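PDB 6TO1: minor fimbrium subunit Mfa5 from Porphyromonas gingivalis ATCC 33277, which serves as an accessory subunit of the minor fimbriae, filamentous surface pili that mediate biofilm formation and adhesion to host cells and other oral bacteria. Local coordinates for residues Q241-F252 / R330-P340. Residues are numbered along the deposited sequence; the frame is centred on the assembly and turned at random.
Sequences QYPVKNVTTADF and RFPHPYYYYFP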
loop_
_atom_site.group_PDB
_atom_site.type_symbol
_atom_site.label_atom_id
_atom_site.label_comp_id
_atom_site.label_asym_id
_atom_site.label_seq_id
_atom_site.Cartn_x
_atom_site.Cartn_y
_atom_site.Cartn_z
ATOM N N GLN A 241 17.088 -30.263 30.350
ATOM C CA GLN A 241 17.735 -29.038 29.903
ATOM C C GLN A 241 19.186 -29.316 29.528
ATOM O O GLN A 241 19.721 -30.410 29.743
ATOM C CB GLN A 241 17.647 -27.948 30.978
ATOM C CG GLN A 241 18.593 -28.156 32.141
ATOM C CD GLN A 241 18.698 -26.925 33.027
ATOM O OE1 GLN A 241 17.828 -26.652 33.832
ATOM N NE2 GLN A 241 19.763 -26.170 32.858
ATOM N N TYR A 242 19.836 -28.276 28.975
ATOM C CA TYR A 242 21.233 -28.394 28.613
ATOM C C TYR A 242 22.139 -28.115 29.811
ATOM O O TYR A 242 21.788 -27.337 30.710
ATOM C CB TYR A 242 21.596 -27.415 27.487
ATOM C CG TYR A 242 20.972 -27.769 26.160
ATOM C CD1 TYR A 242 21.096 -29.060 25.644
ATOM C CD2 TYR A 242 20.251 -26.825 25.432
ATOM C CE1 TYR A 242 20.529 -29.399 24.449
ATOM C CE2 TYR A 242 19.669 -27.154 24.220
ATOM C CZ TYR A 242 19.804 -28.453 23.744
ATOM O OH TYR A 242 19.239 -28.800 22.552
ATOM N N PRO A 243 23.348 -28.672 29.782
ATOM C CA PRO A 243 24.307 -28.414 30.857
ATOM C C PRO A 243 24.702 -26.953 30.941
ATOM O O PRO A 243 24.735 -26.228 29.943
ATOM C CB PRO A 243 25.522 -29.270 30.471
ATOM C CG PRO A 243 25.012 -30.279 29.502
ATOM C CD PRO A 243 23.866 -29.627 28.782
ATOM N N VAL A 244 25.041 -26.545 32.149
ATOM C CA VAL A 244 25.529 -25.206 32.441
ATOM C C VAL A 244 27.052 -25.271 32.572
ATOM O O VAL A 244 27.578 -26.039 33.382
ATOM C CB VAL A 244 24.895 -24.664 33.728
ATOM C CG1 VAL A 244 25.541 -23.342 34.131
ATOM C CG2 VAL A 244 23.375 -24.498 33.594
ATOM N N LYS A 245 27.746 -24.428 31.821
ATOM C CA LYS A 245 29.202 -24.393 31.824
ATOM C C LYS A 245 29.726 -23.703 33.065
ATOM O O LYS A 245 29.150 -22.708 33.533
ATOM C CB LYS A 245 29.721 -23.648 30.594
ATOM C CG LYS A 245 29.324 -24.256 29.291
ATOM C CD LYS A 245 30.005 -23.454 28.166
ATOM C CE LYS A 245 30.079 -24.230 26.876
ATOM N NZ LYS A 245 30.835 -23.467 25.821
ATOM N N ASN A 246 30.809 -24.266 33.611
ATOM C CA ASN A 246 31.473 -23.739 34.802
ATOM C C ASN A 246 30.460 -23.364 35.870
ATOM O O ASN A 246 30.443 -22.249 36.390
ATOM C CB ASN A 246 32.349 -22.543 34.454
ATOM C CG ASN A 246 33.405 -22.884 33.439
ATOM O OD1 ASN A 246 33.498 -22.256 32.383
ATOM N ND2 ASN A 246 34.197 -23.898 33.743
ATOM N N VAL A 247 29.611 -24.331 36.219
ATOM C CA VAL A 247 28.468 -24.022 37.064
ATOM C C VAL A 247 28.943 -23.660 38.465
ATOM O O VAL A 247 29.899 -24.249 39.004
ATOM C CB VAL A 247 27.483 -25.203 37.075
ATOM C CG1 VAL A 247 28.153 -26.460 37.679
ATOM C CG2 VAL A 247 26.200 -24.819 37.800
ATOM N N THR A 248 28.295 -22.656 39.054
ATOM C CA THR A 248 28.566 -22.219 40.421
ATOM C C THR A 248 27.239 -22.023 41.141
ATOM O O THR A 248 26.178 -21.980 40.517
ATOM C CB THR A 248 29.327 -20.889 40.516
ATOM O OG1 THR A 248 28.416 -19.796 40.319
ATOM C CG2 THR A 248 30.466 -20.814 39.509
ATOM N N THR A 249 27.304 -21.823 42.463
ATOM C CA THR A 249 26.086 -21.595 43.232
ATOM C C THR A 249 25.372 -20.326 42.788
ATOM O O THR A 249 24.170 -20.171 43.054
ATOM C CB THR A 249 26.393 -21.513 44.739
ATOM O OG1 THR A 249 27.410 -20.527 44.988
ATOM C CG2 THR A 249 26.837 -22.876 45.262
ATOM N N ALA A 250 26.077 -19.412 42.130
ATOM C CA ALA A 250 25.467 -18.159 41.709
ATOM C C ALA A 250 24.578 -18.336 40.488
ATOM O O ALA A 250 23.909 -17.388 40.084
ATOM C CB ALA A 250 26.535 -17.104 41.419
ATOM N N ASP A 251 24.549 -19.524 39.906
ATOM C CA ASP A 251 23.687 -19.825 38.779
ATOM C C ASP A 251 22.307 -20.293 39.226
ATOM O O ASP A 251 21.503 -20.719 38.386
ATOM C CB ASP A 251 24.378 -20.873 37.913
ATOM C CG ASP A 251 25.679 -20.367 37.320
ATOM O OD1 ASP A 251 25.777 -19.135 37.094
ATOM O OD2 ASP A 251 26.576 -21.195 37.056
ATOM N N PHE A 252 22.027 -20.219 40.529
ATOM C CA PHE A 252 20.785 -20.684 41.125
ATOM C C PHE A 252 20.224 -19.548 41.954
ATOM O O PHE A 252 20.937 -18.589 42.281
ATOM C CB PHE A 252 20.990 -21.941 41.988
ATOM C CG PHE A 252 21.595 -23.072 41.232
ATOM C CD1 PHE A 252 20.834 -24.143 40.842
ATOM C CD2 PHE A 252 22.946 -23.055 40.890
ATOM C CE1 PHE A 252 21.393 -25.189 40.108
ATOM C CE2 PHE A 252 23.508 -24.064 40.143
ATOM C CZ PHE A 252 22.746 -25.154 39.766
ATOM N N ARG A 330 27.066 -31.647 43.583
ATOM C CA ARG A 330 28.345 -31.008 43.850
ATOM C C ARG A 330 28.219 -29.786 44.740
ATOM O O ARG A 330 29.245 -29.240 45.152
ATOM C CB ARG A 330 29.033 -30.608 42.543
ATOM C CG ARG A 330 29.446 -31.814 41.739
ATOM C CD ARG A 330 30.001 -31.420 40.419
ATOM N NE ARG A 330 28.918 -31.064 39.505
ATOM C CZ ARG A 330 29.108 -30.735 38.238
ATOM N NH1 ARG A 330 30.330 -30.706 37.734
ATOM N NH2 ARG A 330 28.069 -30.448 37.482
ATOM N N PHE A 331 27.003 -29.349 45.052
ATOM C CA PHE A 331 26.810 -28.189 45.894
ATOM C C PHE A 331 26.161 -28.611 47.200
ATOM O O PHE A 331 25.415 -29.591 47.244
ATOM C CB PHE A 331 25.951 -27.111 45.221
ATOM C CG PHE A 331 26.597 -26.526 44.001
ATOM C CD1 PHE A 331 27.952 -26.212 43.992
ATOM C CD2 PHE A 331 25.861 -26.286 42.862
ATOM C CE1 PHE A 331 28.556 -25.687 42.856
ATOM C CE2 PHE A 331 26.469 -25.759 41.710
ATOM C CZ PHE A 331 27.792 -25.458 41.708
ATOM N N PRO A 332 26.414 -27.907 48.260
ATOM C CA PRO A 332 25.967 -28.395 49.570
ATOM C C PRO A 332 24.601 -27.892 49.997
ATOM O O PRO A 332 23.886 -27.235 49.233
ATOM C CB PRO A 332 27.054 -27.859 50.507
ATOM C CG PRO A 332 27.353 -26.500 49.916
ATOM C CD PRO A 332 27.238 -26.689 48.379
ATOM N N HIS A 333 24.238 -28.213 51.238
ATOM C CA HIS A 333 23.136 -27.571 51.966
ATOM C C HIS A 333 23.129 -26.078 51.670
ATOM O O HIS A 333 24.185 -25.439 51.711
ATOM C CB HIS A 333 23.318 -27.887 53.455
ATOM C CG HIS A 333 22.206 -27.404 54.322
ATOM N ND1 HIS A 333 22.001 -26.069 54.594
ATOM C CD2 HIS A 333 21.228 -28.078 54.967
ATOM C CE1 HIS A 333 20.946 -25.941 55.377
ATOM N NE2 HIS A 333 20.457 -27.145 55.617
ATOM N N PRO A 334 21.968 -25.462 51.366
ATOM C CA PRO A 334 20.612 -26.002 51.481
ATOM C C PRO A 334 20.062 -26.724 50.274
ATOM O O PRO A 334 18.854 -26.978 50.239
ATOM C CB PRO A 334 19.765 -24.737 51.745
ATOM C CG PRO A 334 20.486 -23.683 50.942
ATOM C CD PRO A 334 21.965 -24.007 51.112
ATOM N N TYR A 335 20.953 -27.035 49.328
ATOM C CA TYR A 335 20.740 -27.912 48.185
ATOM C C TYR A 335 20.270 -27.103 46.979
ATOM O O TYR A 335 19.548 -26.093 47.102
ATOM C CB TYR A 335 19.797 -29.065 48.499
ATOM C CG TYR A 335 20.223 -29.822 49.720
ATOM C CD1 TYR A 335 21.540 -30.249 49.875
ATOM C CD2 TYR A 335 19.325 -30.082 50.739
ATOM C CE1 TYR A 335 21.942 -30.921 51.028
ATOM C CE2 TYR A 335 19.727 -30.746 51.900
ATOM C CZ TYR A 335 21.030 -31.154 52.031
ATOM O OH TYR A 335 21.406 -31.832 53.191
ATOM N N TYR A 336 20.805 -27.517 45.822
ATOM C CA TYR A 336 20.738 -26.796 44.556
ATOM C C TYR A 336 20.193 -27.732 43.486
ATOM O O TYR A 336 20.598 -28.895 43.414
ATOM C CB TYR A 336 22.128 -26.289 44.131
ATOM C CG TYR A 336 22.669 -25.293 45.095
ATOM C CD1 TYR A 336 22.691 -23.951 44.777
ATOM C CD2 TYR A 336 23.110 -25.683 46.362
ATOM C CE1 TYR A 336 23.158 -23.008 45.677
ATOM C CE2 TYR A 336 23.565 -24.745 47.266
ATOM C CZ TYR A 336 23.594 -23.428 46.922
ATOM O OH TYR A 336 24.060 -22.497 47.815
ATOM N N TYR A 337 19.293 -27.212 42.640
ATOM C CA TYR A 337 18.573 -28.040 41.679
ATOM C C TYR A 337 18.464 -27.297 40.364
ATOM O O TYR A 337 18.056 -26.129 40.356
ATOM C CB TYR A 337 17.152 -28.379 42.159
ATOM C CG TYR A 337 17.147 -29.058 43.492
ATOM C CD1 TYR A 337 17.132 -30.442 43.581
ATOM C CD2 TYR A 337 17.233 -28.320 44.651
ATOM C CE1 TYR A 337 17.177 -31.077 44.796
ATOM C CE2 TYR A 337 17.282 -28.945 45.875
ATOM C CZ TYR A 337 17.253 -30.318 45.934
ATOM O OH TYR A 337 17.308 -30.917 47.187
ATOM N N TYR A 338 18.824 -27.962 39.262
ATOM C CA TYR A 338 18.483 -27.428 37.949
ATOM C C TYR A 338 16.963 -27.449 37.799
ATOM O O TYR A 338 16.279 -28.351 38.294
ATOM C CB TYR A 338 19.172 -28.230 36.841
ATOM C CG TYR A 338 20.696 -28.186 36.946
ATOM C CD1 TYR A 338 21.428 -27.118 36.434
ATOM C CD2 TYR A 338 21.393 -29.214 37.583
ATOM C CE1 TYR A 338 22.809 -27.070 36.564
ATOM C CE2 TYR A 338 22.773 -29.195 37.679
ATOM C CZ TYR A 338 23.468 -28.112 37.204
ATOM O OH TYR A 338 24.841 -28.078 37.314
ATOM N N PHE A 339 16.435 -26.429 37.134
ATOM C CA PHE A 339 15.007 -26.152 37.039
ATOM C C PHE A 339 14.682 -25.972 35.563
ATOM O O PHE A 339 14.736 -24.850 35.035
ATOM C CB PHE A 339 14.683 -24.917 37.881
ATOM C CG PHE A 339 13.228 -24.522 37.904
ATOM C CD1 PHE A 339 12.218 -25.425 37.618
ATOM C CD2 PHE A 339 12.895 -23.230 38.236
ATOM C CE1 PHE A 339 10.897 -25.035 37.641
ATOM C CE2 PHE A 339 11.585 -22.819 38.272
ATOM C CZ PHE A 339 10.574 -23.724 37.969
ATOM N N PRO A 340 14.384 -27.062 34.849
ATOM C CA PRO A 340 14.189 -26.936 33.391
ATOM C C PRO A 340 13.146 -25.935 32.951
ATOM O O PRO A 340 13.322 -25.331 31.880
ATOM C CB PRO A 340 13.835 -28.376 32.969
ATOM C CG PRO A 340 14.716 -29.194 33.851
ATOM C CD PRO A 340 14.645 -28.477 35.222
HETATM O O HOH W 1 18.235 -24.741 35.686
HETATM O O HOH W 2 25.759 -28.174 34.642
#
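F252 lies between two tyrosines of strand 336-338, and its flat ring can offer a face to one and an edge to the other. Y336 turns its ring edge toward the face of F252, with the planes at 88° and the centroids 5.6 Å apart, while its own CB sits over that face as a CH-pi contact. F252 in turn points its edge at the face of Y338, CZ coming within 3.7 Å of Y338 CE1. The F252 side chain, with CG anti to its carbonyl carbon (chi1 -57°), reaches toward the strand, and Y337 O lies 3.4 Å from F252 CD1, at the ring's edge near its plane. F331 completes the aromatic cluster by meeting F252 obliquely.

T249 suits the junction of F331 and Y336 because its compact methyl serves both rings: CG2 stands over each face, 4.0 Å from the F331 centroid and 4.1 Å from that of Y336. T248 opens an ST turn, its OG1 accepting from A250 N, and its N donates to D251 OD2. Branched V247 reaches F331 and Y338 with CG2 and covers one face of the R330 guanidinium with CG1; E328 salt-bridges R330 NH2 and hydrogen-bonds Y338 OH.

Each of two waters links a side-chain oxygen to a backbone amide: Y338 OH with V244 N, and Q241 OE1 with F339 N, just before helix 340-353. Q241 NE2 holds Y242 O in an almost straight bond.

The loop and the start of strand 252-253 thus pack on F331 and strand 336-338, in a mixed sheet where strand 296-298 lies between the two strands. With no direct hydrogen bond across, one phenylalanine and the threonine and valine methyls carry the contact against three rings, while waters satisfy polar atoms at its margin.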